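Local structure of EvdMO1 (Micromonospora carbonacea, 5T39) at residues 172-177 / 246-251; 178-183 / 213-218. The protein is the methyltransferase domain of a bifunctional everninomicin biosynthetic enzyme and probably transfers a methyl group from S-adenosylmethionine to an everninomicin intermediate. All coordinates share one frame; numbering follows the deposited sequence.

Contact 1: 172-177 / 246-251; sequences GIYLST and DIVVVG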
loop_
_atom_site.group_PDB
_atom_site.type_symbol
_atom_site.label_atom_id
_atom_site.label_comp_id
_atom_site.label_asym_id
_atom_site.label_seq_id
_atom_site.Cartn_x
_atom_site.Cartn_y
_atom_site.Cartn_z
ATOM N N GLY A 172 -6.844 13.030 -2.541
ATOM C CA GLY A 172 -7.364 11.795 -3.079
ATOM C C GLY A 172 -6.709 10.587 -2.451
ATOM O O GLY A 172 -5.498 10.583 -2.221
ATOM N N ILE A 173 -7.497 9.551 -2.189
ATOM C CA ILE A 173 -6.968 8.283 -1.700
ATOM C C ILE A 173 -7.638 7.139 -2.442
ATOM O O ILE A 173 -8.854 7.140 -2.658
ATOM C CB ILE A 173 -7.127 8.150 -0.169
ATOM C CG1 ILE A 173 -6.377 6.911 0.356
ATOM C CG2 ILE A 173 -8.607 8.142 0.249
ATOM C CD1 ILE A 173 -6.324 6.840 1.864
ATOM N N TYR A 174 -6.841 6.153 -2.836
ATOM C CA TYR A 174 -7.322 4.873 -3.340
ATOM C C TYR A 174 -7.043 3.891 -2.217
ATOM O O TYR A 174 -5.880 3.610 -1.915
ATOM C CB TYR A 174 -6.586 4.500 -4.619
ATOM C CG TYR A 174 -7.047 3.236 -5.300
ATOM C CD1 TYR A 174 -7.805 3.286 -6.459
ATOM C CD2 TYR A 174 -6.711 1.989 -4.793
ATOM C CE1 TYR A 174 -8.210 2.133 -7.100
ATOM C CE2 TYR A 174 -7.107 0.833 -5.434
ATOM C CZ TYR A 174 -7.857 0.919 -6.588
ATOM O OH TYR A 174 -8.269 -0.207 -7.255
ATOM N N LEU A 175 -8.096 3.442 -1.549
ATOM C CA LEU A 175 -7.990 2.657 -0.325
ATOM C C LEU A 175 -8.526 1.257 -0.581
ATOM O O LEU A 175 -9.697 1.096 -0.921
ATOM C CB LEU A 175 -8.801 3.328 0.784
ATOM C CG LEU A 175 -8.857 2.564 2.108
ATOM C CD1 LEU A 175 -7.478 2.538 2.756
ATOM C CD2 LEU A 175 -9.889 3.189 3.029
ATOM N N SER A 176 -7.687 0.247 -0.376
ATOM C CA SER A 176 -8.111 -1.145 -0.434
ATOM C C SER A 176 -7.817 -1.741 0.932
ATOM O O SER A 176 -6.668 -1.699 1.386
ATOM C CB SER A 176 -7.350 -1.876 -1.534
ATOM O OG SER A 176 -7.713 -3.240 -1.594
ATOM N N THR A 177 -8.856 -2.235 1.610
ATOM C CA THR A 177 -8.691 -2.694 2.978
ATOM C C THR A 177 -9.740 -3.734 3.326
ATOM O O THR A 177 -10.813 -3.796 2.725
ATOM C CB THR A 177 -8.781 -1.512 3.962
ATOM O OG1 THR A 177 -8.412 -1.945 5.275
ATOM C CG2 THR A 177 -10.159 -0.873 3.980
ATOM N N ASP A 246 -14.159 -7.093 2.604
ATOM C CA ASP A 246 -13.185 -6.477 1.712
ATOM C C ASP A 246 -13.822 -5.260 1.057
ATOM O O ASP A 246 -14.987 -5.316 0.656
ATOM C CB ASP A 246 -12.791 -7.424 0.562
ATOM C CG ASP A 246 -12.338 -8.792 1.022
ATOM O OD1 ASP A 246 -11.979 -8.985 2.200
ATOM O OD2 ASP A 246 -12.342 -9.693 0.162
ATOM N N ILE A 247 -13.065 -4.178 0.899
ATOM C CA ILE A 247 -13.593 -3.006 0.212
ATOM C C ILE A 247 -12.460 -2.277 -0.497
ATOM O O ILE A 247 -11.313 -2.233 -0.027
ATOM C CB ILE A 247 -14.390 -2.096 1.182
ATOM C CG1 ILE A 247 -15.334 -1.157 0.421
ATOM C CG2 ILE A 247 -13.454 -1.323 2.107
ATOM C CD1 ILE A 247 -16.281 -0.393 1.335
ATOM N N VAL A 248 -12.800 -1.692 -1.642
ATOM C CA VAL A 248 -11.942 -0.759 -2.356
ATOM C C VAL A 248 -12.759 0.500 -2.570
ATOM O O VAL A 248 -13.845 0.443 -3.158
ATOM C CB VAL A 248 -11.453 -1.323 -3.702
ATOM C CG1 VAL A 248 -10.520 -0.329 -4.376
ATOM C CG2 VAL A 248 -10.766 -2.677 -3.525
ATOM N N VAL A 249 -12.243 1.627 -2.105
ATOM C CA VAL A 249 -12.933 2.897 -2.257
ATOM C C VAL A 249 -11.960 3.943 -2.756
ATOM O O VAL A 249 -10.746 3.869 -2.527
ATOM C CB VAL A 249 -13.603 3.415 -0.969
ATOM C CG1 VAL A 249 -14.513 2.380 -0.377
ATOM C CG2 VAL A 249 -12.597 3.871 0.050
ATOM N N VAL A 250 -12.515 4.937 -3.429
ATOM C CA VAL A 250 -11.818 6.162 -3.757
ATOM C C VAL A 250 -12.403 7.258 -2.885
ATOM O O VAL A 250 -13.613 7.505 -2.917
ATOM C CB VAL A 250 -11.975 6.516 -5.242
ATOM C CG1 VAL A 250 -11.262 7.818 -5.538
ATOM C CG2 VAL A 250 -11.464 5.390 -6.124
ATOM N N GLY A 251 -11.563 7.894 -2.085
ATOM C CA GLY A 251 -11.964 9.022 -1.266
ATOM C C GLY A 251 -11.441 10.307 -1.880
ATOM O O GLY A 251 -10.288 10.372 -2.319
HETATM O O HOH W 1 -10.204 -5.127 -0.887
#
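Leu-175 and Val-249 form the central hydrogen-bonded pair of two antiparallel strands in the Rossmann-like methyltransferase sheet. Strand 244-252 is the reversed strand, inserted between the parallel strands 172-180 and 232-239, the hallmark of class I methyltransferases. The N-to-C directions of 172-177 and 246-251 are 172° apart. Three hydrogen-bonded pairs join the backbones, each with two N-H...O bonds. The Leu-175 N to Val-249 O bond is 2.9 Å and nearly straight.

The tightly packed side carries Ile-173, Leu-175, Thr-177, Ile-247 and Val-249. Leu-175 and Val-249 lie alongside each other, with Leu-175 CB 3.9 Å from Val-249 CG2. Next along, Thr-177 CG2 and Ile-247 CG2 meet at 3.8 Å. In both residues this methyl sits between the backbone N and the carbonyl carbon, which turns the two methyls to each other. Gly-251 faces Ile-173, and Ile-173 CG2 rests 3.8 Å from Gly-251 CA. Helix 218-228 packs on this face through Leu-221, Phe-222 and Leu-225.

The other side holds Tyr-174, Ser-176, Val-248 and Val-250, and it is looser towards Ser-176 and Val-248. At its buried end Leu-236 of strand 232-239 touches Tyr-174 and Val-250. The phenol of Tyr-174 slants across to the next pair, with CG anti to the backbone N (chi1 -176°), and its CZ lies 3.7 Å from Val-248 CG1. Ser-176 and Val-248 are both partly exposed, and the Ser-176 side chain is about 6 Å from the bound S-adenosyl-L-homocysteine. Here a water bridges the strands: it is 3.2 Å from Ser-176 OG and gives a weak hydrogen bond to Ile-247 O.

Contact 2: 178-183 / 213-218; sequences HYWGSS and VRWLDR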
loop_
_atom_site.group_PDB
_atom_site.type_symbol
_atom_site.label_atom_id
_atom_site.label_comp_id
_atom_site.label_asym_id
_atom_site.label_seq_id
_atom_site.Cartn_x
_atom_site.Cartn_y
_atom_site.Cartn_z
ATOM N N HIS A 178 -9.426 -4.519 4.349
ATOM C CA HIS A 178 -10.456 -5.244 5.066
ATOM C C HIS A 178 -11.111 -4.353 6.117
ATOM O O HIS A 178 -10.545 -3.360 6.580
ATOM C CB HIS A 178 -9.866 -6.437 5.802
ATOM C CG HIS A 178 -9.244 -7.455 4.907
ATOM N ND1 HIS A 178 -9.947 -8.111 3.921
ATOM C CD2 HIS A 178 -7.987 -7.957 4.872
ATOM C CE1 HIS A 178 -9.144 -8.959 3.303
ATOM N NE2 HIS A 178 -7.950 -8.888 3.863
ATOM N N TYR A 179 -12.316 -4.752 6.510
ATOM C CA TYR A 179 -12.987 -4.207 7.678
ATOM C C TYR A 179 -13.744 -5.366 8.316
ATOM O O TYR A 179 -13.876 -6.439 7.725
ATOM C CB TYR A 179 -13.865 -2.978 7.350
ATOM C CG TYR A 179 -15.093 -3.283 6.536
ATOM C CD1 TYR A 179 -15.097 -3.181 5.147
ATOM C CD2 TYR A 179 -16.266 -3.681 7.165
ATOM C CE1 TYR A 179 -16.239 -3.474 4.414
ATOM C CE2 TYR A 179 -17.398 -3.972 6.445
ATOM C CZ TYR A 179 -17.386 -3.878 5.074
ATOM O OH TYR A 179 -18.535 -4.199 4.382
ATOM N N TRP A 180 -14.223 -5.158 9.535
ATOM C CA TRP A 180 -14.877 -6.211 10.299
ATOM C C TRP A 180 -16.384 -6.081 10.142
ATOM O O TRP A 180 -16.932 -4.984 10.275
ATOM C CB TRP A 180 -14.479 -6.105 11.767
ATOM C CG TRP A 180 -14.979 -7.234 12.594
ATOM C CD1 TRP A 180 -15.909 -7.162 13.582
ATOM C CD2 TRP A 180 -14.588 -8.617 12.509
ATOM N NE1 TRP A 180 -16.121 -8.402 14.124
ATOM C CE2 TRP A 180 -15.328 -9.315 13.483
ATOM C CE3 TRP A 180 -13.690 -9.329 11.709
ATOM C CZ2 TRP A 180 -15.192 -10.691 13.687
ATOM C CZ3 TRP A 180 -13.555 -10.701 11.914
ATOM C CH2 TRP A 180 -14.307 -11.363 12.893
ATOM N N GLY A 181 -17.053 -7.208 9.879
ATOM C CA GLY A 181 -18.447 -7.241 9.466
ATOM C C GLY A 181 -19.491 -7.148 10.552
ATOM O O GLY A 181 -20.685 -7.209 10.242
ATOM N N SER A 182 -19.094 -7.008 11.808
ATOM C CA SER A 182 -20.026 -6.924 12.919
ATOM C C SER A 182 -19.603 -5.787 13.832
ATOM O O SER A 182 -18.439 -5.384 13.856
ATOM C CB SER A 182 -20.042 -8.226 13.703
ATOM O OG SER A 182 -20.866 -8.112 14.850
ATOM N N SER A 183 -20.570 -5.240 14.547
ATOM C CA SER A 183 -20.294 -4.244 15.564
ATOM C C SER A 183 -20.401 -4.822 16.963
ATOM O O SER A 183 -20.063 -4.143 17.936
ATOM C CB SER A 183 -21.243 -3.054 15.393
ATOM O OG SER A 183 -21.132 -2.519 14.085
ATOM N N VAL A 213 -3.096 -4.528 16.111
ATOM C CA VAL A 213 -3.772 -3.757 15.078
ATOM C C VAL A 213 -5.203 -3.508 15.535
ATOM O O VAL A 213 -5.715 -4.177 16.432
ATOM C CB VAL A 213 -3.777 -4.483 13.708
ATOM C CG1 VAL A 213 -2.375 -4.747 13.241
ATOM C CG2 VAL A 213 -4.573 -5.784 13.755
ATOM N N ARG A 214 -5.865 -2.551 14.881
ATOM C CA ARG A 214 -7.298 -2.366 15.073
ATOM C C ARG A 214 -7.988 -2.357 13.725
ATOM O O ARG A 214 -7.625 -1.572 12.842
ATOM C CB ARG A 214 -7.631 -1.080 15.822
ATOM C CG ARG A 214 -7.207 -1.129 17.264
ATOM C CD ARG A 214 -7.625 0.110 18.022
ATOM N NE ARG A 214 -7.245 0.082 19.432
ATOM C CZ ARG A 214 -6.065 0.453 19.897
ATOM N NH1 ARG A 214 -5.112 0.850 19.078
ATOM N NH2 ARG A 214 -5.821 0.394 21.199
ATOM N N TRP A 215 -8.971 -3.228 13.570
ATOM C CA TRP A 215 -9.870 -3.192 12.430
ATOM C C TRP A 215 -11.084 -2.351 12.795
ATOM O O TRP A 215 -11.472 -2.274 13.957
ATOM C CB TRP A 215 -10.341 -4.596 12.057
ATOM C CG TRP A 215 -9.322 -5.518 11.475
ATOM C CD1 TRP A 215 -7.996 -5.607 11.776
ATOM C CD2 TRP A 215 -9.575 -6.510 10.483
ATOM N NE1 TRP A 215 -7.408 -6.603 11.027
ATOM C CE2 TRP A 215 -8.361 -7.171 10.225
ATOM C CE3 TRP A 215 -10.718 -6.909 9.791
ATOM C CZ2 TRP A 215 -8.258 -8.202 9.294
ATOM C CZ3 TRP A 215 -10.618 -7.931 8.886
ATOM C CH2 TRP A 215 -9.398 -8.569 8.641
ATOM N N LEU A 216 -11.701 -1.742 11.792
ATOM C CA LEU A 216 -12.906 -0.937 11.955
ATOM C C LEU A 216 -14.127 -1.716 11.488
ATOM O O LEU A 216 -14.032 -2.548 10.585
ATOM C CB LEU A 216 -12.782 0.342 11.129
ATOM C CG LEU A 216 -11.682 1.288 11.625
ATOM C CD1 LEU A 216 -11.331 2.330 10.595
ATOM C CD2 LEU A 216 -12.091 1.985 12.894
ATOM N N ASP A 217 -15.288 -1.433 12.094
ATOM C CA ASP A 217 -16.529 -1.837 11.441
ATOM C C ASP A 217 -16.823 -0.886 10.280
ATOM O O ASP A 217 -16.122 0.102 10.070
ATOM C CB ASP A 217 -17.689 -2.005 12.434
ATOM C CG ASP A 217 -18.166 -0.712 13.070
ATOM O OD1 ASP A 217 -17.625 0.371 12.768
ATOM O OD2 ASP A 217 -19.111 -0.798 13.903
ATOM N N ARG A 218 -17.842 -1.206 9.486
ATOM C CA ARG A 218 -18.062 -0.436 8.267
ATOM C C ARG A 218 -18.405 1.008 8.581
ATOM O O ARG A 218 -17.885 1.934 7.947
ATOM C CB ARG A 218 -19.155 -1.059 7.400
ATOM C CG ARG A 218 -19.096 -0.547 5.965
ATOM C CD ARG A 218 -20.249 -1.081 5.132
ATOM N NE ARG A 218 -20.101 -0.793 3.703
ATOM C CZ ARG A 218 -20.427 0.355 3.111
ATOM N NH1 ARG A 218 -20.951 1.363 3.803
ATOM N NH2 ARG A 218 -20.255 0.484 1.800
HETATM O O HOH W 2 -10.462 -1.885 9.164
HETATM O O HOH W 3 -19.239 -3.733 9.831
#
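Tyr-179 has CG between its backbone N and carbonyl carbon (chi1 69°), and Arg-218 has CG anti to its backbone N with an extended chain. These torsions bring the arginine methylenes across the phenol ring. Arg-218 CG lies over one ring face, 4.2 Å from the centroid of the Tyr-179 ring, in a CH-pi contact. The guanidinium plane stands 85° from the ring plane, and Tyr-179 OH meets the guanidinium edge. Glu-238 OE2 is shared: it is hydrogen-bonded to Tyr-179 OH and forms a salt bridge with Arg-218 NE.

On the other flank Trp-215 reaches His-178. The closest approach is Trp-215 CZ3 to His-178 CB at 3.5 Å. The rings are nearly parallel but offset, so little of one lies over the other.

One direct backbone bond joins the segments. Trp-180 N donates to Leu-216 O at 2.8 Å, almost straight. One water links His-178 O to Leu-216 N, and another links Trp-180 O to Arg-218 N. Near the exposed end Ser-183 OG donates to Asp-217 OD2 at 2.7 Å, on the anti side of the carboxylate. Asp-217 is the N-cap of helix 218-228.

Residues 178-180 and 213-216 cross at -78°. The end of strand 172-180, beside strand 244-252 in the main sheet, here meets strand 212-216 of the small three-stranded sheet. Strand 212-216 pairs with strand 192-198, and Leu-216 packs against helix 159-169.

Overall arrangement
From helix 24-33 and the two-stranded hairpin 41-49, the chain runs through the first parallel strands and helix 159-169, then enters strand 172-180, which serves both contacts. Its first part belongs to contact 1 and its end to contact 2. The chain next forms the small sheet 187-189, 192-198 and 212-216, and contact 2 closes this shorter loop. Helix 218-228 and strand 232-239 follow, and the return along strand 244-252 closes the larger loop at contact 1. Contact 2 thus nests within contact 1. Contact 1 holds neighbouring strands of the main sheet together, while contact 2 ties that sheet to the small one. The two meet where Ile-247 touches Tyr-179 and Arg-218.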